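Local coordinates for peptidoglycan-recognition protein SA (Drosophila melanogaster, PDB 1SXR) that recognises peptidoglycan of Gram-positive bacteria and activates the Toll pathway in innate immunity, at residues Ala63-Gln66 with Asn67-Phe71; Thr162-Asn165 with Glu166-Trp170. All coordinates share one frame; numbering follows the deposited sequence.

How the interactions relate
Interactions 1 and 2 are both local contacts at the C-terminal ends of helices, the first round the end of helix 50-67, the second at the end of helix 161-167. They lie on opposite sides of the chain's centre. Their centres are 29 Å apart and their nearest atoms about 15 Å apart, so they do not touch. Interaction 1 overlaps the inferred peptidoglycan-binding residues 61-64 and 71-76. Interaction 2 packs against strand 145-149 and helix 122-137. Thr156, another residue inferred to meet peptidoglycan, lies between the two in sequence. The side chain of Thr156 is about 12 Å from that of His65 in interaction 1 and about 10 Å from that of Tyr164 in interaction 2.

Interaction 1. Residues Ala63-Gln66 with Asn67-Phe71; sequences AYHQ and NELDF
Leu69 packs against Tyr64 and His65 at the C-terminal end of helix 50-67, which is closed by a residue of positive phi, Asp70 (phi 66°). A long backbone bond follows: Phe71 N reaches back to His65 O at 3.0 Å, six residues earlier. Tyr64 O accepts from both Glu68 N and Leu69 N.

The Leu69 side chain touches three rings in turn. Its CB sits over the centre of the Phe71 ring, 3.8 Å above the plane. CG lies over one face of the Tyr64 ring, 4.3 Å from the centroid, in a CH-pi contact. Leu69 CD1 touches two rings, 3.7 Å from His65 CD2 and close to Tyr64 CE2. Leu69 CD2 ends beside Tyr64 OH at 3.9 Å. With CG anti to the backbone N (chi1 177°), the Tyr64 ring lies beside its own carbonyl carbon, within reach of Leu69.

Phe71 turns its edge toward the face of His65. The centroids are 5.7 Å apart and the planes meet at 75°, a T-shaped pair. The nearest side-chain touch is Phe71 CD2 on His65 CB, at the root of the imidazole. The imidazole is also held by Ser75 N, which bonds to ND1, and a bound 1,2-ethanediol lies about 4 Å from the His65 side chain. Ala63, Tyr64 and Phe71 fall within stretches inferred to bind peptidoglycan, so the turn probably helps shape that surface.

The Gln66 amide serves other loops: NE2 bonds to Asn72 O and Pro24 O. Gln66 CA makes a CA-H...O contact to Phe71 O, and a water donates to both Gln66 O, at 2.7 Å, and Phe71 O.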
loop_
_atom_site.group_PDB
_atom_site.type_symbol
_atom_site.label_atom_id
_atom_site.label_comp_id
_atom_site.label_asym_id
_atom_site.label_seq_id
_atom_site.Cartn_x
_atom_site.Cartn_y
_atom_site.Cartn_z
ATOM N N ALA A 63 5.530 8.943 11.923
ATOM C CA ALA A 63 5.666 9.189 13.361
ATOM C C ALA A 63 4.536 8.537 14.132
ATOM O O ALA A 63 4.749 7.938 15.185
ATOM C CB ALA A 63 5.679 10.678 13.620
ATOM N N TYR A 64 3.314 8.682 13.652
ATOM C CA TYR A 64 2.190 8.024 14.320
ATOM C C TYR A 64 2.374 6.493 14.284
ATOM O O TYR A 64 2.243 5.799 15.288
ATOM C CB TYR A 64 0.892 8.445 13.616
ATOM C CG TYR A 64 -0.355 7.796 14.144
ATOM C CD1 TYR A 64 -0.747 7.934 15.461
ATOM C CD2 TYR A 64 -1.159 7.066 13.284
ATOM C CE1 TYR A 64 -1.941 7.317 15.912
ATOM C CE2 TYR A 64 -2.315 6.474 13.706
ATOM C CZ TYR A 64 -2.696 6.588 15.013
ATOM O OH TYR A 64 -3.877 5.951 15.390
ATOM N N HIS A 65 2.695 5.941 13.129
ATOM C CA HIS A 65 2.851 4.498 13.054
ATOM C C HIS A 65 4.001 3.959 13.902
ATOM O O HIS A 65 3.844 2.943 14.573
ATOM C CB HIS A 65 3.053 4.091 11.594
ATOM C CG HIS A 65 1.804 4.192 10.787
ATOM N ND1 HIS A 65 1.666 3.635 9.527
ATOM C CD2 HIS A 65 0.612 4.760 11.088
ATOM C CE1 HIS A 65 0.444 3.882 9.080
ATOM N NE2 HIS A 65 -0.219 4.555 10.011
ATOM N N GLN A 66 5.153 4.615 13.856
ATOM C CA GLN A 66 6.315 4.169 14.627
ATOM C C GLN A 66 6.183 4.394 16.118
ATOM O O GLN A 66 6.551 3.507 16.902
ATOM C CB GLN A 66 7.590 4.857 14.128
ATOM C CG GLN A 66 8.055 4.288 12.796
ATOM C CD GLN A 66 9.362 4.940 12.313
ATOM O OE1 GLN A 66 9.545 6.154 12.477
ATOM N NE2 GLN A 66 10.252 4.135 11.723
ATOM N N ASN A 67 5.665 5.555 16.517
ATOM C CA ASN A 67 5.746 5.958 17.923
ATOM C C ASN A 67 4.467 5.789 18.708
ATOM O O ASN A 67 4.506 5.850 19.953
ATOM C CB ASN A 67 6.221 7.399 18.017
ATOM C CG ASN A 67 7.583 7.601 17.375
ATOM O OD1 ASN A 67 8.395 6.683 17.313
ATOM N ND2 ASN A 67 7.823 8.790 16.877
ATOM N N GLU A 68 3.340 5.607 18.019
ATOM C CA GLU A 68 2.075 5.373 18.707
ATOM C C GLU A 68 1.543 3.977 18.447
ATOM O O GLU A 68 0.990 3.333 19.342
ATOM C CB GLU A 68 1.030 6.421 18.347
ATOM C CG GLU A 68 1.382 7.819 18.849
ATOM C CD GLU A 68 1.528 7.890 20.366
ATOM O OE1 GLU A 68 0.725 7.246 21.087
ATOM O OE2 GLU A 68 2.437 8.616 20.832
ATOM N N LEU A 69 1.702 3.491 17.224
ATOM C CA LEU A 69 1.175 2.162 16.905
ATOM C C LEU A 69 2.233 1.083 17.082
ATOM O O LEU A 69 1.936 -0.107 16.964
ATOM C CB LEU A 69 0.614 2.130 15.486
ATOM C CG LEU A 69 -0.530 3.100 15.191
ATOM C CD1 LEU A 69 -1.074 2.854 13.818
ATOM C CD2 LEU A 69 -1.626 2.940 16.274
ATOM N N ASP A 70 3.467 1.500 17.363
ATOM C CA ASP A 70 4.564 0.578 17.666
ATOM C C ASP A 70 4.965 -0.291 16.480
ATOM O O ASP A 70 5.437 -1.425 16.645
ATOM C CB ASP A 70 4.215 -0.319 18.869
ATOM C CG ASP A 70 3.988 0.477 20.129
ATOM O OD1 ASP A 70 4.575 1.572 20.264
ATOM O OD2 ASP A 70 3.236 0.089 21.041
ATOM N N PHE A 71 4.783 0.234 15.273
ATOM C CA PHE A 71 5.250 -0.443 14.073
ATOM C C PHE A 71 6.707 -0.035 13.794
ATOM O O PHE A 71 7.196 0.975 14.313
ATOM C CB PHE A 71 4.420 -0.037 12.858
ATOM C CG PHE A 71 2.965 -0.344 12.964
ATOM C CD1 PHE A 71 2.505 -1.345 13.808
ATOM C CD2 PHE A 71 2.058 0.333 12.149
ATOM C CE1 PHE A 71 1.145 -1.625 13.885
ATOM C CE2 PHE A 71 0.693 0.064 12.217
ATOM C CZ PHE A 71 0.254 -0.909 13.086
HETATM O O HOH W 1 7.928 1.178 17.278
#

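Interaction 2. Residues Thr162-Asn165 with Glu166-Trp170; sequences TLYN and EIQEW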
loop_
_atom_site.group_PDB
_atom_site.type_symbol
_atom_site.label_atom_id
_atom_site.label_comp_id
_atom_site.label_asym_id
_atom_site.label_seq_id
_atom_site.Cartn_x
_atom_site.Cartn_y
_atom_site.Cartn_z
ATOM N N THR A 162 -16.242 2.520 -2.697
ATOM C CA THR A 162 -16.131 2.971 -4.086
ATOM C C THR A 162 -14.843 2.470 -4.741
ATOM O O THR A 162 -14.816 2.033 -5.898
ATOM C CB THR A 162 -16.243 4.486 -4.171
ATOM O OG1 THR A 162 -17.577 4.871 -3.791
ATOM C CG2 THR A 162 -16.120 4.948 -5.620
ATOM N N LEU A 163 -13.762 2.513 -3.981
ATOM C CA LEU A 163 -12.503 2.029 -4.509
ATOM C C LEU A 163 -12.470 0.487 -4.611
ATOM O O LEU A 163 -11.922 -0.072 -5.562
ATOM C CB LEU A 163 -11.351 2.586 -3.672
ATOM C CG LEU A 163 -9.927 2.138 -4.030
ATOM C CD1 LEU A 163 -9.609 2.262 -5.522
ATOM C CD2 LEU A 163 -8.922 2.941 -3.199
ATOM N N TYR A 164 -13.077 -0.189 -3.641
ATOM C CA TYR A 164 -13.186 -1.644 -3.659
ATOM C C TYR A 164 -13.925 -2.076 -4.913
ATOM O O TYR A 164 -13.497 -3.019 -5.587
ATOM C CB TYR A 164 -13.907 -2.143 -2.426
ATOM C CG TYR A 164 -14.083 -3.644 -2.377
ATOM C CD1 TYR A 164 -13.101 -4.506 -2.845
ATOM C CD2 TYR A 164 -15.224 -4.199 -1.825
ATOM C CE1 TYR A 164 -13.273 -5.896 -2.782
ATOM C CE2 TYR A 164 -15.399 -5.580 -1.754
ATOM C CZ TYR A 164 -14.417 -6.413 -2.234
ATOM O OH TYR A 164 -14.600 -7.773 -2.163
ATOM N N ASN A 165 -15.018 -1.376 -5.234
ATOM C CA ASN A 165 -15.762 -1.708 -6.448
ATOM C C ASN A 165 -14.916 -1.577 -7.704
ATOM O O ASN A 165 -15.071 -2.369 -8.636
ATOM C CB ASN A 165 -17.049 -0.888 -6.563
ATOM C CG ASN A 165 -18.093 -1.314 -5.559
ATOM O OD1 ASN A 165 -18.064 -2.441 -5.060
ATOM N ND2 ASN A 165 -19.024 -0.406 -5.237
ATOM N N GLU A 166 -14.032 -0.582 -7.738
ATOM C CA GLU A 166 -13.105 -0.414 -8.848
ATOM C C GLU A 166 -12.095 -1.564 -8.947
ATOM O O GLU A 166 -11.948 -2.161 -10.012
ATOM C CB GLU A 166 -12.411 0.962 -8.782
ATOM C CG GLU A 166 -11.257 1.187 -9.753
ATOM C CD GLU A 166 -11.676 1.249 -11.223
ATOM O OE1 GLU A 166 -12.839 1.603 -11.524
ATOM O OE2 GLU A 166 -10.832 0.950 -12.091
ATOM N N ILE A 167 -11.384 -1.884 -7.864
ATOM C CA ILE A 167 -10.345 -2.915 -7.975
ATOM C C ILE A 167 -10.910 -4.306 -8.293
ATOM O O ILE A 167 -10.215 -5.160 -8.841
ATOM C CB ILE A 167 -9.424 -2.940 -6.736
ATOM C CG1 ILE A 167 -10.171 -3.448 -5.518
ATOM C CG2 ILE A 167 -8.834 -1.553 -6.456
ATOM C CD1 ILE A 167 -9.264 -3.735 -4.342
ATOM N N GLN A 168 -12.176 -4.538 -7.972
ATOM C CA GLN A 168 -12.798 -5.817 -8.343
ATOM C C GLN A 168 -12.801 -6.044 -9.853
ATOM O O GLN A 168 -12.899 -7.179 -10.317
ATOM C CB GLN A 168 -14.226 -5.886 -7.839
ATOM C CG GLN A 168 -14.363 -6.085 -6.368
ATOM C CD GLN A 168 -15.810 -6.028 -5.944
ATOM O OE1 GLN A 168 -16.660 -6.655 -6.568
ATOM N NE2 GLN A 168 -16.101 -5.276 -4.893
ATOM N N GLU A 169 -12.689 -4.968 -10.615
ATOM C CA GLU A 169 -12.682 -5.088 -12.070
ATOM C C GLU A 169 -11.273 -5.208 -12.641
ATOM O O GLU A 169 -11.095 -5.310 -13.863
ATOM C CB GLU A 169 -13.409 -3.904 -12.697
ATOM C CG GLU A 169 -14.794 -3.673 -12.106
ATOM C CD GLU A 169 -15.738 -4.828 -12.377
ATOM O OE1 GLU A 169 -15.597 -5.467 -13.444
ATOM O OE2 GLU A 169 -16.611 -5.106 -11.525
ATOM N N TRP A 170 -10.255 -5.199 -11.786
ATOM C CA TRP A 170 -8.896 -5.267 -12.296
ATOM C C TRP A 170 -8.489 -6.706 -12.495
ATOM O O TRP A 170 -8.964 -7.594 -11.790
ATOM C CB TRP A 170 -7.917 -4.635 -11.311
ATOM C CG TRP A 170 -8.005 -3.166 -11.202
ATOM C CD1 TRP A 170 -9.005 -2.351 -11.667
ATOM C CD2 TRP A 170 -7.073 -2.313 -10.532
ATOM N NE1 TRP A 170 -8.736 -1.046 -11.336
ATOM C CE2 TRP A 170 -7.557 -0.993 -10.636
ATOM C CE3 TRP A 170 -5.866 -2.533 -9.853
ATOM C CZ2 TRP A 170 -6.875 0.102 -10.098
ATOM C CZ3 TRP A 170 -5.197 -1.444 -9.304
ATOM C CH2 TRP A 170 -5.702 -0.144 -9.436
HETATM O O HOH W 2 -17.288 -3.557 -9.497
#
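Glu166 N, Ile167 N and Gln168 N bond back to Thr162 O, Leu163 O and Tyr164 O, each four residues earlier, before a type I beta turn carries the chain from Ile167 to Trp170.

Gln168 folds back over the Tyr164 ring. With CG beside the backbone N (chi1 -73°) and the chain extended beyond, the amide is carried across the ring. CG makes a CH-pi contact 4.2 Å from the ring centroid. NE2 reaches further and sits 3.1 Å above the ring plane, over its centre. The amide is tilted, 53° from the ring, rather than stacked flat on it. Ile167 CG1 approaches the same ring at its edge, 4.1 Å from Tyr164 CD1. The ring is therefore met on one face and at one side. Tyr164 also touches Gln152, Trp173 and Ala149.

One residue back along the helix, Leu163 CD1 meets Ile167 CG2 at 4.0 Å. Ile167 in turn rests on Ala149 of strand 145-149.

Glu166 bends at chi2 and holds the indole of Trp170. Trp170 NE1 donates to Glu166 OE2 at 3.0 Å, nearly straight. OE2 lies in the indole plane. NE1 meets it on the anti side, 26° out of the carboxylate plane. This bond helps to hold the indole, which packs on Leu125, Ala128 and Lys129 of helix 122-137 and on Leu147. A water donates to Asn165 O and, at 2.6 Å, to Glu169 OE2.

The arrangement is that of a helix C-terminus running into a type I turn, here joining the short last helix of this amidase-like fold to edge strand 145-149 and helix 122-137.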